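Local coordinates for protein polyguluronate lyase (Corynebacterium sp., PDB 1UAI) that probably cleaves poly(alpha-L-guluronate) stretches of alginate as a lyase, using a single-chain jellyroll beta-sandwich, at residues V54-G62 against A192-S203; T94-H105 against Q213-S224. All blocks are in the same frame, centred on the assembly; numbering follows the deposited sequence.

Interaction 1 (V54-G62 against A192-S203); sequences VQFRAAVNG and AGAYTQANCSNS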
loop_
_atom_site.group_PDB
_atom_site.type_symbol
_atom_site.label_atom_id
_atom_site.label_comp_id
_atom_site.label_asym_id
_atom_site.label_seq_id
_atom_site.Cartn_x
_atom_site.Cartn_y
_atom_site.Cartn_z
ATOM N N VAL A 54 -3.748 9.162 -7.273
ATOM C CA VAL A 54 -4.642 8.017 -7.269
ATOM C C VAL A 54 -5.249 7.775 -5.897
ATOM O O VAL A 54 -4.544 7.689 -4.890
ATOM C CB VAL A 54 -3.900 6.735 -7.717
ATOM C CG1 VAL A 54 -4.850 5.541 -7.703
ATOM C CG2 VAL A 54 -3.314 6.939 -9.107
ATOM N N GLN A 55 -6.572 7.673 -5.878
ATOM C CA GLN A 55 -7.320 7.411 -4.659
ATOM C C GLN A 55 -7.546 5.911 -4.498
ATOM O O GLN A 55 -8.068 5.255 -5.404
ATOM C CB GLN A 55 -8.671 8.127 -4.720
ATOM C CG GLN A 55 -9.662 7.723 -3.640
ATOM C CD GLN A 55 -10.943 8.524 -3.723
ATOM O OE1 GLN A 55 -10.922 9.750 -3.618
ATOM N NE2 GLN A 55 -12.065 7.841 -3.922
ATOM N N PHE A 56 -7.129 5.381 -3.350
ATOM C CA PHE A 56 -7.307 3.971 -3.009
ATOM C C PHE A 56 -8.199 3.953 -1.774
ATOM O O PHE A 56 -7.877 4.590 -0.767
ATOM C CB PHE A 56 -5.976 3.319 -2.636
ATOM C CG PHE A 56 -5.014 3.178 -3.778
ATOM C CD1 PHE A 56 -5.004 2.026 -4.557
ATOM C CD2 PHE A 56 -4.084 4.177 -4.042
ATOM C CE1 PHE A 56 -4.073 1.868 -5.582
ATOM C CE2 PHE A 56 -3.150 4.029 -5.064
ATOM C CZ PHE A 56 -3.143 2.870 -5.835
ATOM N N ARG A 57 -9.312 3.232 -1.842
ATOM C CA ARG A 57 -10.225 3.153 -0.708
ATOM C C ARG A 57 -10.655 1.715 -0.461
ATOM O O ARG A 57 -10.954 0.982 -1.401
ATOM C CB ARG A 57 -11.468 4.018 -0.955
ATOM C CG ARG A 57 -12.455 4.016 0.211
ATOM C CD ARG A 57 -13.729 4.801 -0.091
ATOM N NE ARG A 57 -13.459 6.207 -0.371
ATOM C CZ ARG A 57 -14.402 7.115 -0.603
ATOM N NH1 ARG A 57 -15.681 6.761 -0.583
ATOM N NH2 ARG A 57 -14.067 8.373 -0.860
ATOM N N ALA A 58 -10.669 1.318 0.809
ATOM C CA ALA A 58 -11.095 -0.019 1.204
ATOM C C ALA A 58 -11.902 0.098 2.493
ATOM O O ALA A 58 -11.384 0.521 3.530
ATOM C CB ALA A 58 -9.889 -0.931 1.411
ATOM N N ALA A 59 -13.180 -0.268 2.411
ATOM C CA ALA A 59 -14.089 -0.205 3.552
ATOM C C ALA A 59 -14.008 -1.472 4.393
ATOM O O ALA A 59 -13.595 -2.522 3.909
ATOM C CB ALA A 59 -15.516 0.017 3.066
ATOM N N VAL A 60 -14.427 -1.373 5.650
ATOM C CA VAL A 60 -14.358 -2.508 6.563
ATOM C C VAL A 60 -15.160 -3.733 6.138
ATOM O O VAL A 60 -14.875 -4.846 6.582
ATOM C CB VAL A 60 -14.786 -2.100 7.996
ATOM C CG1 VAL A 60 -13.916 -0.949 8.482
ATOM C CG2 VAL A 60 -16.261 -1.714 8.024
ATOM N N ASN A 61 -16.156 -3.532 5.278
ATOM C CA ASN A 61 -16.986 -4.636 4.801
ATOM C C ASN A 61 -16.496 -5.121 3.440
ATOM O O ASN A 61 -17.182 -5.879 2.754
ATOM C CB ASN A 61 -18.447 -4.188 4.695
ATOM C CG ASN A 61 -18.656 -3.141 3.619
ATOM O OD1 ASN A 61 -17.715 -2.468 3.203
ATOM N ND2 ASN A 61 -19.897 -2.991 3.170
ATOM N N GLY A 62 -15.299 -4.688 3.057
ATOM C CA GLY A 62 -14.746 -5.078 1.773
ATOM C C GLY A 62 -14.471 -6.561 1.636
ATOM O O GLY A 62 -14.335 -7.284 2.627
ATOM N N ALA A 192 1.780 -0.760 -2.414
ATOM C CA ALA A 192 1.405 0.603 -2.051
ATOM C C ALA A 192 -0.077 0.803 -2.336
ATOM O O ALA A 192 -0.581 0.350 -3.361
ATOM C CB ALA A 192 2.233 1.612 -2.837
ATOM N N GLY A 193 -0.767 1.477 -1.420
ATOM C CA GLY A 193 -2.190 1.717 -1.583
ATOM C C GLY A 193 -2.876 1.823 -0.235
ATOM O O GLY A 193 -2.302 2.360 0.713
ATOM N N ALA A 194 -4.102 1.313 -0.145
ATOM C CA ALA A 194 -4.863 1.348 1.100
ATOM C C ALA A 194 -5.201 -0.060 1.575
ATOM O O ALA A 194 -6.050 -0.736 0.993
ATOM C CB ALA A 194 -6.145 2.150 0.908
ATOM N N TYR A 195 -4.524 -0.500 2.629
ATOM C CA TYR A 195 -4.760 -1.819 3.207
ATOM C C TYR A 195 -5.345 -1.526 4.589
ATOM O O TYR A 195 -4.625 -1.263 5.551
ATOM C CB TYR A 195 -3.435 -2.581 3.281
ATOM C CG TYR A 195 -3.507 -3.998 3.802
ATOM C CD1 TYR A 195 -4.693 -4.735 3.762
ATOM C CD2 TYR A 195 -2.364 -4.619 4.299
ATOM C CE1 TYR A 195 -4.731 -6.058 4.208
ATOM C CE2 TYR A 195 -2.391 -5.935 4.741
ATOM C CZ TYR A 195 -3.574 -6.648 4.693
ATOM O OH TYR A 195 -3.595 -7.956 5.122
ATOM N N THR A 196 -6.672 -1.541 4.657
ATOM C CA THR A 196 -7.408 -1.220 5.872
ATOM C C THR A 196 -7.357 -2.321 6.919
ATOM O O THR A 196 -7.848 -3.426 6.701
ATOM C CB THR A 196 -8.858 -0.873 5.500
ATOM O OG1 THR A 196 -8.839 0.228 4.580
ATOM C CG2 THR A 196 -9.671 -0.493 6.733
ATOM N N GLN A 197 -6.766 -1.998 8.066
ATOM C CA GLN A 197 -6.607 -2.957 9.149
ATOM C C GLN A 197 -7.803 -3.036 10.087
ATOM O O GLN A 197 -7.674 -2.911 11.306
ATOM C CB GLN A 197 -5.338 -2.634 9.938
ATOM C CG GLN A 197 -4.079 -2.554 9.078
ATOM C CD GLN A 197 -3.838 -3.812 8.271
ATOM O OE1 GLN A 197 -3.924 -3.803 7.042
ATOM N NE2 GLN A 197 -3.539 -4.906 8.958
ATOM N N ALA A 198 -8.974 -3.244 9.499
ATOM C CA ALA A 198 -10.204 -3.370 10.261
ATOM C C ALA A 198 -11.260 -3.996 9.368
ATOM O O ALA A 198 -11.257 -3.789 8.153
ATOM C CB ALA A 198 -10.671 -2.000 10.748
ATOM N N ASN A 199 -12.134 -4.797 9.965
ATOM C CA ASN A 199 -13.226 -5.409 9.226
ATOM C C ASN A 199 -14.462 -5.350 10.115
ATOM O O ASN A 199 -14.438 -4.717 11.173
ATOM C CB ASN A 199 -12.897 -6.851 8.804
ATOM C CG ASN A 199 -12.494 -7.727 9.962
ATOM O OD1 ASN A 199 -13.057 -7.633 11.047
ATOM N ND2 ASN A 199 -11.528 -8.609 9.730
ATOM N N CYS A 200 -15.543 -5.995 9.702
ATOM C CA CYS A 200 -16.766 -5.932 10.488
ATOM C C CYS A 200 -16.734 -6.634 11.840
ATOM O O CYS A 200 -17.653 -6.476 12.645
ATOM C CB CYS A 200 -17.937 -6.413 9.630
ATOM S SG CYS A 200 -18.227 -5.243 8.261
ATOM N N SER A 201 -15.673 -7.389 12.108
ATOM C CA SER A 201 -15.560 -8.070 13.392
ATOM C C SER A 201 -15.014 -7.126 14.462
ATOM O O SER A 201 -15.288 -7.308 15.649
ATOM C CB SER A 201 -14.643 -9.293 13.285
ATOM O OG SER A 201 -13.275 -8.918 13.270
ATOM N N ASN A 202 -14.246 -6.117 14.053
ATOM C CA ASN A 202 -13.678 -5.184 15.023
ATOM C C ASN A 202 -13.906 -3.704 14.736
ATOM O O ASN A 202 -13.261 -2.843 15.338
ATOM C CB ASN A 202 -12.177 -5.448 15.218
ATOM C CG ASN A 202 -11.411 -5.514 13.910
ATOM O OD1 ASN A 202 -11.806 -4.917 12.908
ATOM N ND2 ASN A 202 -10.290 -6.230 13.922
ATOM N N SER A 203 -14.828 -3.408 13.825
ATOM C CA SER A 203 -15.160 -2.030 13.487
ATOM C C SER A 203 -16.621 -1.953 13.071
ATOM O O SER A 203 -17.102 -2.786 12.305
ATOM C CB SER A 203 -14.280 -1.517 12.343
ATOM O OG SER A 203 -14.654 -0.198 11.970
#
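V60, F56 and A58, with A194 opposite F56 and A58, bury the most surface between 54-62 and 192-203, and each meets its partner in a different way. V60 sits at the first corner after strand 54-59, in a type I turn from A59 to G62, and its two methyls part company. CG1 lies anti to the carbonyl carbon (chi1 -57°) and reaches S203 OG at 3.6 Å, with A198 CB a little farther off; CG2 approaches C200 SG at 4.0 Å. The V60 carbonyl faces the loop as well, its O taking a CA-H...O contact from N199 CA at 3.2 Å. C200 is tied to C206 by a disulfide, and S203 OG is hydrogen-bonded to E108 O and N210 ND2, which probably helps to hold the loop around V60. An Asx turn, with N199 OD1 accepting from S201 N, shapes it further.

At the other end the F56 ring lays one face over G193, whose CA is 4.0 Å from the ring centroid and 15° off its normal, a CH-pi contact. F56 CB also packs on A194 CB at 3.7 Å. Midway, A58 CB points at the opposing strand, and the hydroxyl of T196 donates to A58 O over 2.8 Å, tilted out of the carbonyl plane.

The two strand axes run 6.3 Å apart at their closest and only 15° from parallel, yet they belong to different sheets. The small residues between them, A58, A194 and G193, are consistent with so close an approach: the pair joins the two sheets of the jellyroll beta-sandwich through its interior.

Interaction 2 (T94-H105 against Q213-S224); sequences THTMVFREAFNH and QVSLYKLQVTHS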
loop_
_atom_site.group_PDB
_atom_site.type_symbol
_atom_site.label_atom_id
_atom_site.label_comp_id
_atom_site.label_asym_id
_atom_site.label_seq_id
_atom_site.Cartn_x
_atom_site.Cartn_y
_atom_site.Cartn_z
ATOM N N THR A 94 20.303 -3.766 -5.183
ATOM C CA THR A 94 19.782 -2.613 -4.458
ATOM C C THR A 94 18.353 -2.412 -4.946
ATOM O O THR A 94 18.117 -2.186 -6.135
ATOM C CB THR A 94 20.632 -1.362 -4.739
ATOM O OG1 THR A 94 21.989 -1.621 -4.354
ATOM C CG2 THR A 94 20.111 -0.168 -3.954
ATOM N N HIS A 95 17.410 -2.489 -4.014
ATOM C CA HIS A 95 15.992 -2.395 -4.330
ATOM C C HIS A 95 15.355 -1.222 -3.623
ATOM O O HIS A 95 15.336 -1.154 -2.394
ATOM C CB HIS A 95 15.360 -3.724 -3.955
ATOM C CG HIS A 95 16.139 -4.886 -4.483
ATOM N ND1 HIS A 95 17.119 -5.527 -3.756
ATOM C CD2 HIS A 95 16.182 -5.422 -5.724
ATOM C CE1 HIS A 95 17.734 -6.403 -4.531
ATOM N NE2 HIS A 95 17.185 -6.358 -5.730
ATOM N N THR A 96 14.814 -0.307 -4.419
ATOM C CA THR A 96 14.251 0.921 -3.894
ATOM C C THR A 96 12.825 1.232 -4.309
ATOM O O THR A 96 12.435 0.996 -5.450
ATOM C CB THR A 96 15.109 2.126 -4.366
ATOM O OG1 THR A 96 16.489 1.880 -4.073
ATOM C CG2 THR A 96 14.666 3.415 -3.697
ATOM N N MET A 97 12.045 1.748 -3.362
ATOM C CA MET A 97 10.711 2.232 -3.676
ATOM C C MET A 97 10.588 3.592 -3.017
ATOM O O MET A 97 10.791 3.733 -1.807
ATOM C CB MET A 97 9.564 1.349 -3.172
ATOM C CG MET A 97 8.210 2.045 -3.427
ATOM S SD MET A 97 6.700 1.070 -3.290
ATOM C CE MET A 97 6.698 0.722 -1.533
ATOM N N VAL A 98 10.304 4.598 -3.834
ATOM C CA VAL A 98 10.088 5.950 -3.350
ATOM C C VAL A 98 8.630 6.239 -3.657
ATOM O O VAL A 98 8.167 6.009 -4.776
ATOM C CB VAL A 98 10.949 6.989 -4.092
ATOM C CG1 VAL A 98 10.598 8.394 -3.607
ATOM C CG2 VAL A 98 12.421 6.704 -3.866
ATOM N N PHE A 99 7.902 6.728 -2.666
ATOM C CA PHE A 99 6.500 7.034 -2.877
ATOM C C PHE A 99 6.097 8.275 -2.104
ATOM O O PHE A 99 6.730 8.639 -1.113
ATOM C CB PHE A 99 5.629 5.843 -2.447
ATOM C CG PHE A 99 5.687 5.541 -0.972
ATOM C CD1 PHE A 99 4.794 6.141 -0.086
ATOM C CD2 PHE A 99 6.649 4.670 -0.465
ATOM C CE1 PHE A 99 4.860 5.877 1.280
ATOM C CE2 PHE A 99 6.723 4.403 0.898
ATOM C CZ PHE A 99 5.829 5.006 1.772
ATOM N N ARG A 100 5.065 8.946 -2.596
ATOM C CA ARG A 100 4.528 10.117 -1.925
ATOM C C ARG A 100 3.054 9.821 -1.768
ATOM O O ARG A 100 2.365 9.542 -2.749
ATOM C CB ARG A 100 4.725 11.384 -2.754
ATOM C CG ARG A 100 6.161 11.854 -2.778
ATOM C CD ARG A 100 6.326 13.141 -3.555
ATOM N NE ARG A 100 7.737 13.442 -3.761
ATOM C CZ ARG A 100 8.188 14.441 -4.510
ATOM N NH1 ARG A 100 7.332 15.245 -5.127
ATOM N NH2 ARG A 100 9.492 14.630 -4.648
ATOM N N GLU A 101 2.571 9.853 -0.533
ATOM C CA GLU A 101 1.172 9.559 -0.294
ATOM C C GLU A 101 0.657 10.305 0.915
ATOM O O GLU A 101 1.418 10.929 1.661
ATOM C CB GLU A 101 0.970 8.054 -0.070
ATOM C CG GLU A 101 1.598 7.522 1.218
ATOM C CD GLU A 101 1.379 6.026 1.416
ATOM O OE1 GLU A 101 1.146 5.318 0.411
ATOM O OE2 GLU A 101 1.455 5.549 2.571
ATOM N N ALA A 102 -0.654 10.242 1.088
ATOM C CA ALA A 102 -1.308 10.849 2.228
ATOM C C ALA A 102 -2.419 9.907 2.660
ATOM O O ALA A 102 -3.080 9.289 1.821
ATOM C CB ALA A 102 -1.897 12.207 1.856
ATOM N N PHE A 103 -2.595 9.764 3.970
ATOM C CA PHE A 103 -3.678 8.948 4.509
ATOM C C PHE A 103 -4.826 9.958 4.599
ATOM O O PHE A 103 -4.668 11.020 5.209
ATOM C CB PHE A 103 -3.318 8.421 5.901
ATOM C CG PHE A 103 -2.196 7.412 5.906
ATOM C CD1 PHE A 103 -2.449 6.061 5.681
ATOM C CD2 PHE A 103 -0.885 7.814 6.146
ATOM C CE1 PHE A 103 -1.412 5.125 5.700
ATOM C CE2 PHE A 103 0.156 6.888 6.166
ATOM C CZ PHE A 103 -0.109 5.542 5.943
ATOM N N ASN A 104 -5.969 9.635 3.998
ATOM C CA ASN A 104 -7.109 10.554 3.974
ATOM C C ASN A 104 -8.259 10.228 4.909
ATOM O O ASN A 104 -8.991 11.123 5.332
ATOM C CB ASN A 104 -7.735 10.615 2.575
ATOM C CG ASN A 104 -6.731 10.841 1.471
ATOM O OD1 ASN A 104 -6.687 10.071 0.507
ATOM N ND2 ASN A 104 -5.939 11.902 1.580
ATOM N N HIS A 105 -8.432 8.952 5.221
ATOM C CA HIS A 105 -9.575 8.541 6.018
ATOM C C HIS A 105 -9.240 7.264 6.763
ATOM O O HIS A 105 -8.497 6.422 6.260
ATOM C CB HIS A 105 -10.744 8.312 5.051
ATOM C CG HIS A 105 -12.101 8.517 5.647
ATOM N ND1 HIS A 105 -12.778 7.523 6.321
ATOM C CD2 HIS A 105 -12.928 9.588 5.624
ATOM C CE1 HIS A 105 -13.966 7.973 6.682
ATOM N NE2 HIS A 105 -14.083 9.222 6.271
ATOM N N GLN A 213 -8.618 5.215 3.499
ATOM C CA GLN A 213 -8.309 5.725 2.170
ATOM C C GLN A 213 -6.932 6.361 2.152
ATOM O O GLN A 213 -6.540 7.048 3.097
ATOM C CB GLN A 213 -9.345 6.760 1.724
ATOM C CG GLN A 213 -9.022 7.406 0.378
ATOM C CD GLN A 213 -10.116 8.339 -0.096
ATOM O OE1 GLN A 213 -11.255 7.921 -0.296
ATOM N NE2 GLN A 213 -9.777 9.609 -0.278
ATOM N N VAL A 214 -6.212 6.112 1.065
ATOM C CA VAL A 214 -4.875 6.645 0.852
ATOM C C VAL A 214 -4.813 7.227 -0.559
ATOM O O VAL A 214 -5.408 6.680 -1.487
ATOM C CB VAL A 214 -3.802 5.530 0.958
ATOM C CG1 VAL A 214 -2.443 6.060 0.532
ATOM C CG2 VAL A 214 -3.741 4.995 2.377
ATOM N N SER A 215 -4.105 8.341 -0.710
ATOM C CA SER A 215 -3.920 8.964 -2.016
ATOM C C SER A 215 -2.435 8.857 -2.336
ATOM O O SER A 215 -1.584 9.233 -1.526
ATOM C CB SER A 215 -4.354 10.431 -1.996
ATOM O OG SER A 215 -5.766 10.543 -1.955
ATOM N N LEU A 216 -2.137 8.328 -3.517
ATOM C CA LEU A 216 -0.766 8.127 -3.967
ATOM C C LEU A 216 -0.440 9.125 -5.074
ATOM O O LEU A 216 -1.089 9.145 -6.121
ATOM C CB LEU A 216 -0.623 6.691 -4.468
ATOM C CG LEU A 216 0.763 6.107 -4.737
ATOM C CD1 LEU A 216 1.632 6.227 -3.496
ATOM C CD2 LEU A 216 0.611 4.646 -5.140
ATOM N N TYR A 217 0.584 9.939 -4.829
ATOM C CA TYR A 217 1.000 10.997 -5.745
ATOM C C TYR A 217 2.255 10.723 -6.558
ATOM O O TYR A 217 2.432 11.285 -7.640
ATOM C CB TYR A 217 1.168 12.286 -4.943
ATOM C CG TYR A 217 -0.140 12.751 -4.356
ATOM C CD1 TYR A 217 -1.083 13.383 -5.161
ATOM C CD2 TYR A 217 -0.474 12.489 -3.026
ATOM C CE1 TYR A 217 -2.325 13.740 -4.671
ATOM C CE2 TYR A 217 -1.727 12.845 -2.519
ATOM C CZ TYR A 217 -2.646 13.470 -3.356
ATOM O OH TYR A 217 -3.900 13.808 -2.902
ATOM N N LYS A 218 3.126 9.876 -6.032
ATOM C CA LYS A 218 4.360 9.521 -6.716
ATOM C C LYS A 218 4.646 8.074 -6.349
ATOM O O LYS A 218 4.414 7.667 -5.212
ATOM C CB LYS A 218 5.494 10.427 -6.237
ATOM C CG LYS A 218 6.709 10.483 -7.141
ATOM C CD LYS A 218 7.632 11.602 -6.684
ATOM C CE LYS A 218 8.712 11.904 -7.702
ATOM N NZ LYS A 218 9.511 13.089 -7.286
ATOM N N LEU A 219 5.131 7.300 -7.314
ATOM C CA LEU A 219 5.443 5.892 -7.091
ATOM C C LEU A 219 6.572 5.501 -8.029
ATOM O O LEU A 219 6.388 5.446 -9.247
ATOM C CB LEU A 219 4.215 5.023 -7.369
ATOM C CG LEU A 219 4.398 3.517 -7.163
ATOM C CD1 LEU A 219 4.716 3.221 -5.699
ATOM C CD2 LEU A 219 3.132 2.794 -7.592
ATOM N N GLN A 220 7.738 5.219 -7.455
ATOM C CA GLN A 220 8.914 4.873 -8.241
ATOM C C GLN A 220 9.638 3.675 -7.637
ATOM O O GLN A 220 9.957 3.672 -6.452
ATOM C CB GLN A 220 9.879 6.071 -8.284
ATOM C CG GLN A 220 9.203 7.436 -8.464
ATOM C CD GLN A 220 10.175 8.610 -8.379
ATOM O OE1 GLN A 220 11.077 8.630 -7.544
ATOM N NE2 GLN A 220 9.973 9.607 -9.234
ATOM N N VAL A 221 9.884 2.657 -8.454
ATOM C CA VAL A 221 10.603 1.472 -8.010
ATOM C C VAL A 221 11.787 1.244 -8.933
ATOM O O VAL A 221 11.662 1.354 -10.155
ATOM C CB VAL A 221 9.695 0.217 -8.022
ATOM C CG1 VAL A 221 10.542 -1.050 -7.941
ATOM C CG2 VAL A 221 8.733 0.269 -6.841
ATOM N N THR A 222 12.941 0.952 -8.343
ATOM C CA THR A 222 14.140 0.690 -9.123
ATOM C C THR A 222 14.885 -0.500 -8.540
ATOM O O THR A 222 14.774 -0.809 -7.348
ATOM C CB THR A 222 15.099 1.902 -9.151
ATOM O OG1 THR A 222 15.595 2.152 -7.833
ATOM C CG2 THR A 222 14.386 3.143 -9.666
ATOM N N HIS A 223 15.640 -1.164 -9.405
ATOM C CA HIS A 223 16.423 -2.333 -9.033
ATOM C C HIS A 223 17.743 -2.282 -9.787
ATOM O O HIS A 223 17.763 -2.022 -10.989
ATOM C CB HIS A 223 15.676 -3.612 -9.418
ATOM C CG HIS A 223 14.409 -3.828 -8.651
ATOM N ND1 HIS A 223 14.400 -4.199 -7.324
ATOM C CD2 HIS A 223 13.110 -3.710 -9.017
ATOM C CE1 HIS A 223 13.153 -4.302 -6.905
ATOM N NE2 HIS A 223 12.350 -4.011 -7.913
ATOM N N SER A 224 18.845 -2.511 -9.084
ATOM C CA SER A 224 20.154 -2.514 -9.728
ATOM C C SER A 224 21.070 -3.502 -9.024
ATOM O O SER A 224 20.616 -4.122 -8.037
ATOM C CB SER A 224 20.781 -1.118 -9.703
ATOM O OG SER A 224 21.098 -0.717 -8.385
ATOM O OXT SER A 224 22.226 -3.644 -9.472
HETATM O O HOH W 1 17.359 0.596 -6.402
HETATM O O HOH W 2 -4.637 13.654 -0.367
#
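N104 and S215 meet at the tightly bonded end of the antiparallel pair 94-105 and 213-224. N104 OD1 accepts from S215 OG at 2.7 Å, tilted somewhat from the carbonyl plane, and from Q213 NE2 at 3.2 Å. The second donor stands well above that plane, although N104 OD1 lies in the Q213 amide plane. Two grips on one oxygen thus restrain the N104 amide, whose ND2 shares a water with Y217 OH and also hydrogen-bonds N155 OD1. The far end of Q213 turns to R57 through OE1.

Inward, F103 CD1 touches V214 CG2 at 3.7 Å, and M97 SD meets L219 CD1 at 3.8 Å. With F99 and L216 they make up much of the face turned to strands 112-119 and 189-192 of the jellyroll's other sheet. Strand axes 177° apart confirm the antiparallel pairing, and two classic bulges interrupt it: N104 and H105 both face Q213, while Y217 and K218 both face R100.

Along the outer face, beyond buried Q213 and S215, K218 leaves with CG anti to its N (chi1 -162°) and R100 with CG beside it (chi1 -73°); both then run extended, side by side, K218 CD 3.5 Å from R100 NE. K218 NZ stands above one guanidinium face, toward its rim, 3.1 Å from R100 NH2: like charges, probably eased by the salt bridge of R100 NE with E159. The far end is exposed and water-bridged. T96 CB rests on T222 OG1 at 3.5 Å, a water joins both threonine hydroxyls to T94 O, and T94 N donates to C-terminal S224 O at 2.9 Å.

How the interactions relate
From the N terminus the chain lays down 54-62, then 94-105, and returns through 192-203 before ending in 213-224. The segments alternate, so the two contacts cross rather than nest: interaction 1 closes a loop of 129 intervening residues, interaction 2 one of 107. Strand 211-223, which carries a segment of interaction 2, is also the sheet neighbour of strand 54-59 of interaction 1. It lies between 54-59 and 95-105 in one sheet, and interaction 2 is its pairing with the latter, whereas interaction 1 passes from that sheet to the other. Their centres are 18 Å apart, but they touch directly: V54 O and L216 N, 2.8 Å apart, form a probable hydrogen bond.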